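Protein Kinase A (PDB 5J3U) binds cAMP through two cyclic nucleotide-binding domains and, like related regulatory chains, probably inhibits the kinase catalytic subunit until cAMP occupies them. Local coordinates at residues F20-L25 with A121-A126; D178-V183 with A236-K241; S187-K192 with I228-C233. All blocks are in the same frame, centred on the assembly; numbering follows the deposited sequence.

Contact 1: F20-L25 with A121-A126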
loop_
_atom_site.group_PDB
_atom_site.type_symbol
_atom_site.label_atom_id
_atom_site.label_comp_id
_atom_site.label_asym_id
_atom_site.label_seq_id
_atom_site.Cartn_x
_atom_site.Cartn_y
_atom_site.Cartn_z
ATOM N N PHE A 20 1.258 -3.600 2.773
ATOM C CA PHE A 20 0.399 -2.856 3.687
ATOM C C PHE A 20 0.582 -3.143 5.173
ATOM O O PHE A 20 0.712 -2.182 5.912
ATOM C CB PHE A 20 -1.072 -2.990 3.339
ATOM C CG PHE A 20 -1.403 -2.459 2.005
ATOM C CD1 PHE A 20 -1.303 -1.095 1.732
ATOM C CD2 PHE A 20 -1.815 -3.305 0.999
ATOM C CE1 PHE A 20 -1.544 -0.623 0.461
ATOM C CE2 PHE A 20 -2.112 -2.818 -0.280
ATOM C CZ PHE A 20 -1.981 -1.471 -0.539
ATOM N N LEU A 21 0.625 -4.406 5.615
ATOM C CA LEU A 21 0.664 -4.637 7.067
ATOM C C LEU A 21 1.981 -4.234 7.710
ATOM O O LEU A 21 2.031 -4.096 8.905
ATOM C CB LEU A 21 0.361 -6.078 7.459
ATOM C CG LEU A 21 -1.057 -6.561 7.193
ATOM C CD1 LEU A 21 -1.152 -7.964 7.747
ATOM C CD2 LEU A 21 -2.153 -5.642 7.760
ATOM N N PHE A 22 3.039 -4.104 6.920
ATOM C CA PHE A 22 4.378 -3.771 7.446
ATOM C C PHE A 22 4.808 -2.348 7.238
ATOM O O PHE A 22 5.816 -1.939 7.769
ATOM C CB PHE A 22 5.428 -4.710 6.848
ATOM C CG PHE A 22 5.127 -6.132 7.090
ATOM C CD1 PHE A 22 4.353 -6.833 6.206
ATOM C CD2 PHE A 22 5.618 -6.794 8.219
ATOM C CE1 PHE A 22 4.071 -8.187 6.424
ATOM C CE2 PHE A 22 5.300 -8.111 8.472
ATOM C CZ PHE A 22 4.533 -8.810 7.574
ATOM N N ASN A 23 4.036 -1.564 6.472
ATOM C CA ASN A 23 4.499 -0.264 6.009
ATOM C C ASN A 23 4.724 0.750 7.112
ATOM O O ASN A 23 5.514 1.628 6.929
ATOM C CB ASN A 23 3.450 0.268 4.981
ATOM C CG ASN A 23 3.788 1.616 4.422
ATOM O OD1 ASN A 23 3.238 2.627 4.838
ATOM N ND2 ASN A 23 4.703 1.647 3.487
ATOM N N SER A 24 4.041 0.619 8.236
ATOM C CA SER A 24 4.177 1.540 9.354
ATOM C C SER A 24 5.336 1.192 10.303
ATOM O O SER A 24 5.628 2.016 11.210
ATOM C CB SER A 24 2.901 1.612 10.184
ATOM O OG SER A 24 2.738 0.505 11.019
ATOM N N LEU A 25 6.028 0.078 10.093
ATOM C CA LEU A 25 7.097 -0.282 11.018
ATOM C C LEU A 25 8.293 0.647 10.908
ATOM O O LEU A 25 8.733 0.980 9.785
ATOM C CB LEU A 25 7.525 -1.739 10.847
ATOM C CG LEU A 25 6.420 -2.742 11.211
ATOM C CD1 LEU A 25 6.935 -4.154 10.910
ATOM C CD2 LEU A 25 5.915 -2.678 12.655
ATOM N N ALA A 121 4.101 -10.321 18.161
ATOM C CA ALA A 121 4.965 -9.453 18.974
ATOM C C ALA A 121 5.308 -8.092 18.333
ATOM O O ALA A 121 5.319 -7.087 19.011
ATOM C CB ALA A 121 6.260 -10.201 19.278
ATOM N N ILE A 122 5.604 -8.071 17.035
ATOM C CA ILE A 122 6.207 -6.898 16.374
ATOM C C ILE A 122 5.229 -6.133 15.475
ATOM O O ILE A 122 5.306 -4.901 15.425
ATOM C CB ILE A 122 7.397 -7.299 15.499
ATOM C CG1 ILE A 122 8.429 -8.127 16.298
ATOM C CG2 ILE A 122 8.043 -6.081 14.808
ATOM C CD1 ILE A 122 9.143 -7.333 17.387
ATOM N N VAL A 123 4.342 -6.859 14.784
ATOM C CA VAL A 123 3.529 -6.300 13.701
ATOM C C VAL A 123 2.055 -6.015 13.999
ATOM O O VAL A 123 1.540 -5.010 13.563
ATOM C CB VAL A 123 3.530 -7.201 12.467
ATOM C CG1 VAL A 123 3.024 -6.423 11.238
ATOM C CG2 VAL A 123 4.913 -7.714 12.155
ATOM N N LYS A 124 1.398 -6.915 14.713
ATOM C CA LYS A 124 -0.080 -7.011 14.726
ATOM C C LYS A 124 -0.729 -5.727 15.291
ATOM O O LYS A 124 -1.587 -5.136 14.645
ATOM C CB LYS A 124 -0.534 -8.237 15.497
ATOM C CG LYS A 124 -2.041 -8.406 15.497
ATOM C CD LYS A 124 -2.493 -9.676 16.197
ATOM C CE LYS A 124 -4.011 -9.664 16.294
ATOM N NZ LYS A 124 -4.522 -11.057 16.380
ATOM N N ASP A 125 -0.295 -5.321 16.474
ATOM C CA ASP A 125 -0.790 -4.088 17.103
ATOM C C ASP A 125 -0.496 -2.847 16.270
ATOM O O ASP A 125 -1.405 -2.021 16.092
ATOM C CB ASP A 125 -0.246 -3.963 18.542
ATOM C CG ASP A 125 -0.843 -5.040 19.500
ATOM O OD1 ASP A 125 -1.813 -5.733 19.128
ATOM O OD2 ASP A 125 -0.325 -5.212 20.639
ATOM N N ALA A 126 0.725 -2.717 15.744
ATOM C CA ALA A 126 1.102 -1.571 14.947
ATOM C C ALA A 126 0.225 -1.470 13.704
ATOM O O ALA A 126 -0.232 -0.381 13.324
ATOM C CB ALA A 126 2.551 -1.649 14.522
#
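Val123, Leu25 and Ala126 carry most of this contact, in which a loop following helix 6-18 is pressed against helix 116-138. Val123 points from the helix into the loop and spreads its two methyls over different neighbours. Val123 CG2 meets the Phe22 ring obliquely at CE2 (3.7 Å), while Val123 CG1, set anti to the backbone N (chi1 -164°), reaches the backbone at Leu21 O, 3.4 Å away. A branched residue suits this buried place because both of its arms find a partner. Leu25 is the main apolar contribution from the loop. Its CG lies beside the backbone N (chi1 -65°), which turns the forked end to the helix. Leu25 CD2 comes within 3.6 Å of Ile122 O and 4.0 Å of Ala126 CB. Leu25 CD1 packs more loosely on Val123 CG2 at 4.3 Å. Ala126, with a single methyl, lets the loop come close one turn further along the helix, where Ser24 OG also approaches its CB at 4.1 Å. No hydrogen bond crosses the interface, so its fit depends on shape. The loop keeps that shape through a type I beta turn from Phe22 to Leu25, closed by the bond from Leu25 N to Phe22 O (3.1 Å). Nearby, Phe22 and Ile122 both rest on Val33 of helix 27-36, and Leu21 touches Glu90 of the first cAMP pocket. A loop between two N-terminal helices, packed with helix 27-36 on the helix that follows the beta barrel, is consistent with the N3A motif of cyclic nucleotide-binding domains.

Contact 2: D178-V183 with A236-K241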
loop_
_atom_site.group_PDB
_atom_site.type_symbol
_atom_site.label_atom_id
_atom_site.label_comp_id
_atom_site.label_asym_id
_atom_site.label_seq_id
_atom_site.Cartn_x
_atom_site.Cartn_y
_atom_site.Cartn_z
ATOM N N ASP A 178 1.514 7.830 -10.816
ATOM C CA ASP A 178 0.722 6.669 -10.479
ATOM C C ASP A 178 0.348 6.642 -8.987
ATOM O O ASP A 178 -0.002 5.592 -8.459
ATOM C CB ASP A 178 1.499 5.409 -10.785
ATOM C CG ASP A 178 1.724 5.183 -12.255
ATOM O OD1 ASP A 178 0.799 5.402 -13.061
ATOM O OD2 ASP A 178 2.849 4.771 -12.587
ATOM N N VAL A 179 0.386 7.808 -8.340
ATOM C CA VAL A 179 0.071 7.869 -6.870
ATOM C C VAL A 179 -0.751 9.122 -6.558
ATOM O O VAL A 179 -0.437 10.235 -7.035
ATOM C CB VAL A 179 1.341 7.891 -6.008
ATOM C CG1 VAL A 179 0.995 7.952 -4.494
ATOM C CG2 VAL A 179 2.197 6.691 -6.319
ATOM N N PHE A 180 -1.792 8.944 -5.744
ATOM C CA PHE A 180 -2.621 10.038 -5.213
ATOM C C PHE A 180 -2.178 10.248 -3.770
ATOM O O PHE A 180 -1.952 9.259 -3.083
ATOM C CB PHE A 180 -4.100 9.631 -5.298
ATOM C CG PHE A 180 -5.071 10.581 -4.634
ATOM C CD1 PHE A 180 -5.253 11.855 -5.088
ATOM C CD2 PHE A 180 -5.808 10.167 -3.525
ATOM C CE1 PHE A 180 -6.175 12.703 -4.519
ATOM C CE2 PHE A 180 -6.770 10.986 -2.980
ATOM C CZ PHE A 180 -6.963 12.257 -3.442
ATOM N N TYR A 181 -2.018 11.517 -3.356
ATOM C CA TYR A 181 -1.525 11.892 -2.052
ATOM C C TYR A 181 -2.502 12.749 -1.224
ATOM O O TYR A 181 -3.270 13.555 -1.751
ATOM C CB TYR A 181 -0.230 12.702 -2.220
ATOM C CG TYR A 181 0.902 11.982 -2.874
ATOM C CD1 TYR A 181 1.761 11.179 -2.155
ATOM C CD2 TYR A 181 1.117 12.111 -4.248
ATOM C CE1 TYR A 181 2.829 10.528 -2.773
ATOM C CE2 TYR A 181 2.139 11.446 -4.869
ATOM C CZ TYR A 181 3.001 10.676 -4.141
ATOM O OH TYR A 181 4.055 10.026 -4.735
ATOM N N ILE A 182 -2.571 12.481 0.069
ATOM C CA ILE A 182 -3.268 13.316 1.016
ATOM C C ILE A 182 -2.271 13.644 2.160
ATOM O O ILE A 182 -1.571 12.755 2.692
ATOM C CB ILE A 182 -4.494 12.636 1.609
ATOM C CG1 ILE A 182 -5.312 11.883 0.520
ATOM C CG2 ILE A 182 -5.294 13.691 2.328
ATOM C CD1 ILE A 182 -6.419 10.997 1.096
ATOM N N VAL A 183 -2.160 14.912 2.517
ATOM C CA VAL A 183 -1.221 15.307 3.499
ATOM C C VAL A 183 -1.833 14.912 4.855
ATOM O O VAL A 183 -2.905 15.398 5.220
ATOM C CB VAL A 183 -0.990 16.839 3.512
ATOM C CG1 VAL A 183 -0.059 17.222 4.619
ATOM C CG2 VAL A 183 -0.421 17.355 2.165
ATOM N N ALA A 236 -0.144 10.382 3.128
ATOM C CA ALA A 236 -0.828 9.137 2.795
ATOM C C ALA A 236 -0.828 9.002 1.281
ATOM O O ALA A 236 -1.150 9.992 0.552
ATOM C CB ALA A 236 -2.239 9.135 3.355
ATOM N N CYS A 237 -0.634 7.769 0.811
ATOM C CA CYS A 237 -0.366 7.493 -0.618
ATOM C C CYS A 237 -1.294 6.376 -1.070
ATOM O O CYS A 237 -1.343 5.341 -0.407
ATOM C CB CYS A 237 1.073 7.010 -0.800
ATOM S SG CYS A 237 2.310 8.082 -0.063
ATOM N N LEU A 238 -2.006 6.599 -2.164
ATOM C CA LEU A 238 -2.927 5.637 -2.783
ATOM C C LEU A 238 -2.505 5.411 -4.244
ATOM O O LEU A 238 -2.446 6.356 -5.033
ATOM C CB LEU A 238 -4.319 6.200 -2.766
ATOM C CG LEU A 238 -5.491 5.313 -3.143
ATOM C CD1 LEU A 238 -5.656 4.193 -2.124
ATOM C CD2 LEU A 238 -6.767 6.103 -3.306
ATOM N N GLU A 239 -2.174 4.176 -4.585
ATOM C CA GLU A 239 -1.745 3.820 -5.946
ATOM C C GLU A 239 -2.863 3.916 -6.939
ATOM O O GLU A 239 -3.996 3.777 -6.606
ATOM C CB GLU A 239 -1.215 2.393 -6.001
ATOM C CG GLU A 239 0.098 2.209 -5.306
ATOM C CD GLU A 239 0.657 0.812 -5.507
ATOM O OE1 GLU A 239 -0.136 -0.146 -5.490
ATOM O OE2 GLU A 239 1.884 0.670 -5.655
ATOM N N ARG A 240 -2.497 4.171 -8.197
ATOM C CA ARG A 240 -3.435 4.362 -9.302
ATOM C C ARG A 240 -4.551 3.334 -9.401
ATOM O O ARG A 240 -5.755 3.677 -9.506
ATOM C CB ARG A 240 -2.604 4.317 -10.606
ATOM C CG ARG A 240 -3.428 4.289 -11.874
ATOM C CD ARG A 240 -2.511 4.206 -13.086
ATOM N NE ARG A 240 -1.914 5.506 -13.365
ATOM C CZ ARG A 240 -2.539 6.511 -13.957
ATOM N NH1 ARG A 240 -3.788 6.395 -14.346
ATOM N NH2 ARG A 240 -1.903 7.656 -14.152
ATOM N N LYS A 241 -4.164 2.062 -9.305
ATOM C CA LYS A 241 -5.136 0.997 -9.423
ATOM C C LYS A 241 -6.174 1.070 -8.294
ATOM O O LYS A 241 -7.343 0.913 -8.553
ATOM C CB LYS A 241 -4.479 -0.375 -9.435
ATOM C CG LYS A 241 -5.459 -1.458 -9.831
ATOM C CD LYS A 241 -4.743 -2.759 -10.134
ATOM C CE LYS A 241 -3.990 -2.720 -11.453
ATOM N NZ LYS A 241 -3.662 -4.109 -11.898
#
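Phe180 and Leu238 face each other at the tight centre of this contact, where two strands run antiparallel at 156° with their axes 4.5 Å apart. They form a hydrogen-bonded pair: Phe180 N gives an almost straight bond to Leu238 O (2.8 Å, 179°), and Leu238 N returns one to Phe180 O. Ile182 and Ala236 repeat the pattern, the small alanine lying beside the bulkier isoleucine on the same buried face. There the Phe180 ring brings CD2 to 4.2 Å from Leu238 CD2 and meets Phe243 of helix 240-246 edge-to-face. Tyr181 and Cys237, a non-hydrogen-bonded pair, point to the other face, and the sulfur of Cys237 lies obliquely beside the ring, 3.7 Å from Tyr181 CE1. These are neighbouring strands of the antiparallel beta barrel of a cyclic nucleotide-binding domain, the jelly roll of the cupin clan. Toward Asp178 the packing gives way to polar bonds near solvent. Val179 CG1 still covers Cys237 CB at 3.8 Å, but Glu239, at the N-cap position of helix 240-246, is exposed. Beyond it Arg240 N bonds to Asp178 O (2.9 Å), and a bend at chi3 (-77°) helps carry the guanidinium to the carboxylate. Arg240 NE meets Asp178 OD1 on its anti side at 2.7 Å, a salt bridge with the two flat groups nearly perpendicular. The arginine's remaining nitrogens are also engaged: NH1 pairs with Glu220, while NH2 bonds to the carbonyls of Gly177 and Ala216.

Contact 3: S187-K192 with I228-C233. With CMP (adenosine-3',5'-cyclic-monophosphate), chain B.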
loop_
_atom_site.group_PDB
_atom_site.type_symbol
_atom_site.label_atom_id
_atom_site.label_comp_id
_atom_site.label_asym_id
_atom_site.label_seq_id
_atom_site.Cartn_x
_atom_site.Cartn_y
_atom_site.Cartn_z
ATOM N N SER A 187 3.383 20.175 5.599
ATOM C CA SER A 187 3.052 21.162 4.621
ATOM C C SER A 187 3.817 20.908 3.329
ATOM O O SER A 187 4.880 20.297 3.339
ATOM C CB SER A 187 3.416 22.558 5.178
ATOM O OG SER A 187 2.993 23.611 4.333
ATOM N N ALA A 188 3.289 21.427 2.253
ATOM C CA ALA A 188 3.930 21.328 0.906
ATOM C C ALA A 188 3.506 22.475 0.094
ATOM O O ALA A 188 2.532 23.176 0.426
ATOM C CB ALA A 188 3.562 20.017 0.203
ATOM N N VAL A 189 4.252 22.715 -0.995
ATOM C CA VAL A 189 3.917 23.708 -1.968
ATOM C C VAL A 189 3.921 23.097 -3.388
ATOM O O VAL A 189 4.739 22.245 -3.682
ATOM C CB VAL A 189 4.879 24.927 -1.933
ATOM C CG1 VAL A 189 4.730 25.598 -0.546
ATOM C CG2 VAL A 189 6.318 24.498 -2.162
ATOM N N ALA A 190 2.967 23.516 -4.183
ATOM C CA ALA A 190 2.926 23.188 -5.612
ATOM C C ALA A 190 3.552 24.351 -6.360
ATOM O O ALA A 190 3.144 25.522 -6.156
ATOM C CB ALA A 190 1.509 23.007 -6.062
ATOM N N THR A 191 4.456 24.020 -7.270
ATOM C CA THR A 191 5.028 25.036 -8.187
ATOM C C THR A 191 4.838 24.499 -9.580
ATOM O O THR A 191 4.934 23.271 -9.809
ATOM C CB THR A 191 6.507 25.319 -7.873
ATOM O OG1 THR A 191 7.357 24.224 -8.245
ATOM C CG2 THR A 191 6.723 25.560 -6.413
ATOM N N LYS A 192 4.623 25.402 -10.532
ATOM C CA LYS A 192 4.296 25.038 -11.867
ATOM C C LYS A 192 4.972 25.960 -12.861
ATOM O O LYS A 192 4.814 27.182 -12.735
ATOM C CB LYS A 192 2.789 25.137 -12.050
ATOM C CG LYS A 192 2.254 24.770 -13.431
ATOM C CD LYS A 192 0.725 24.633 -13.410
ATOM C CE LYS A 192 0.196 24.106 -14.731
ATOM N NZ LYS A 192 -1.182 24.584 -14.967
ATOM N N ILE A 228 6.382 20.040 -3.478
ATOM C CA ILE A 228 7.593 20.005 -2.733
ATOM C C ILE A 228 7.304 20.114 -1.205
ATOM O O ILE A 228 6.544 20.969 -0.814
ATOM C CB ILE A 228 8.481 21.230 -3.122
ATOM C CG1 ILE A 228 8.782 21.248 -4.651
ATOM C CG2 ILE A 228 9.770 21.181 -2.332
ATOM C CD1 ILE A 228 9.222 22.608 -5.154
ATOM N N ALA A 229 7.927 19.278 -0.405
ATOM C CA ALA A 229 7.691 19.340 1.065
ATOM C C ALA A 229 8.231 20.693 1.595
ATOM O O ALA A 229 9.300 21.157 1.174
ATOM C CB ALA A 229 8.382 18.212 1.754
ATOM N N HIS A 230 7.465 21.300 2.482
ATOM C CA HIS A 230 7.741 22.640 3.034
ATOM C C HIS A 230 7.837 22.454 4.561
ATOM O O HIS A 230 6.834 22.269 5.197
ATOM C CB HIS A 230 6.594 23.566 2.667
ATOM C CG HIS A 230 6.745 24.952 3.195
ATOM N ND1 HIS A 230 7.775 25.780 2.800
ATOM C CD2 HIS A 230 5.989 25.673 4.058
ATOM C CE1 HIS A 230 7.659 26.945 3.430
ATOM N NE2 HIS A 230 6.587 26.905 4.200
ATOM N N GLY A 231 9.048 22.524 5.099
ATOM C CA GLY A 231 9.307 22.162 6.501
ATOM C C GLY A 231 9.494 20.677 6.671
ATOM O O GLY A 231 10.589 20.178 6.882
ATOM N N ILE A 232 8.382 19.969 6.569
ATOM C CA ILE A 232 8.333 18.547 6.598
ATOM C C ILE A 232 6.912 18.152 6.151
ATOM O O ILE A 232 5.975 18.917 6.303
ATOM C CB ILE A 232 8.695 17.994 7.985
ATOM C CG1 ILE A 232 8.780 16.469 7.942
ATOM C CG2 ILE A 232 7.704 18.421 9.070
ATOM C CD1 ILE A 232 9.469 15.827 9.126
ATOM N N CYS A 233 6.751 16.986 5.529
ATOM C CA CYS A 233 5.455 16.584 5.064
ATOM C C CYS A 233 5.307 15.091 5.191
ATOM O O CYS A 233 6.139 14.333 4.672
ATOM C CB CYS A 233 5.277 16.986 3.602
ATOM S SG CYS A 233 3.577 16.855 3.030
HETATM P P CMP B . -0.843 16.041 -10.771
HETATM O O1P CMP B . -1.092 14.590 -10.694
HETATM O O2P CMP B . -0.798 16.693 -12.158
HETATM O "O5'" CMP B . 0.538 16.331 -10.017
HETATM C "C5'" CMP B . 0.851 17.708 -9.730
HETATM C "C4'" CMP B . -0.280 18.166 -8.805
HETATM O "O4'" CMP B . -0.225 19.541 -8.395
HETATM C "C3'" CMP B . -1.603 18.139 -9.546
HETATM O "O3'" CMP B . -1.944 16.776 -9.831
HETATM C "C2'" CMP B . -2.525 18.887 -8.618
HETATM O "O2'" CMP B . -2.967 18.049 -7.511
HETATM C "C1'" CMP B . -1.537 19.878 -8.013
HETATM N N9 CMP B . -1.771 21.223 -8.445
HETATM C C8 CMP B . -1.786 22.269 -7.591
HETATM N N7 CMP B . -1.982 23.452 -8.289
HETATM C C5 CMP B . -2.044 23.144 -9.603
HETATM C C6 CMP B . -2.248 23.887 -10.882
HETATM N N6 CMP B . -2.397 25.248 -10.906
HETATM N N1 CMP B . -2.271 23.139 -11.996
HETATM C C2 CMP B . -2.095 21.791 -12.060
HETATM N N3 CMP B . -1.918 21.058 -10.912
HETATM C C4 CMP B . -1.913 21.667 -9.703
#
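Val189 and Ile228 form an antiparallel hydrogen-bonded pair: Val189 N bonds to Ile228 O at 2.9 Å, and Ile228 N returns a bond to Val189 O. Past Ala229 the chain turns a corner at His230 and Gly231. Gly231 has a positive phi (83°), which a residue without a side chain takes up easily. Ser187 bonds to both sides of that corner: Ser187 O receives His230 N from well above its carbonyl plane, and Ser187 N gives a bond to Ile232 O at 3.0 Å.

Side-chain packing accompanies these bonds. Ala188 CB lies 3.3 Å from Ile228 O, a close approach to the backbone that suits a single methyl. Beyond the corner, Ala188 CB packs on Cys233 SG at 4.2 Å. Val189 CG2 leans on Ile228 CB at 4.0 Å. Further along, the Ile228 side chain crosses that of Thr191 at about a right angle, with Ile228 CD1 against Thr191 OG1 and CG2, while Thr191 OG1 is bonded to Asn226 ND2.

Ligand contacts come from alternate residues of the strand. Ala190 CB sits 3.7 Å from C8 of the cAMP adenine, and its small size lets the base approach. Lys192, extended throughout, runs along to the base, where Lys192 NZ makes a weak hydrogen bond to N1 (3.5 Å). Glu214 and Arg223 are among the residues that hold the nucleotide elsewhere. Such a barrel strand, with alternate side chains turned to the nucleotide, belongs to the cAMP pocket of a cyclic nucleotide-binding domain, here the second of the chain.

How the contacts relate
Contacts 2 and 3 belong to the second cyclic nucleotide-binding domain, with centres 16 Å apart, and contact 3 is nested along the chain within the loop that contact 2 closes. Both use strand 232-239, and they touch where Val183 CG1 meets Cys233 SG at 4.0 Å. Contact 3 reaches the second cAMP directly. In contact 2 the side chain of Phe180 is about 7 Å from that bound cAMP. Contact 1 lies in the first half of the chain, with the side chain of Leu21 about 9 Å from the first bound cAMP. Its centre is 20 Å from that of contact 2 and 28 Å from that of contact 3, yet its nearest atoms come within about 5 Å of contact 2 without touching.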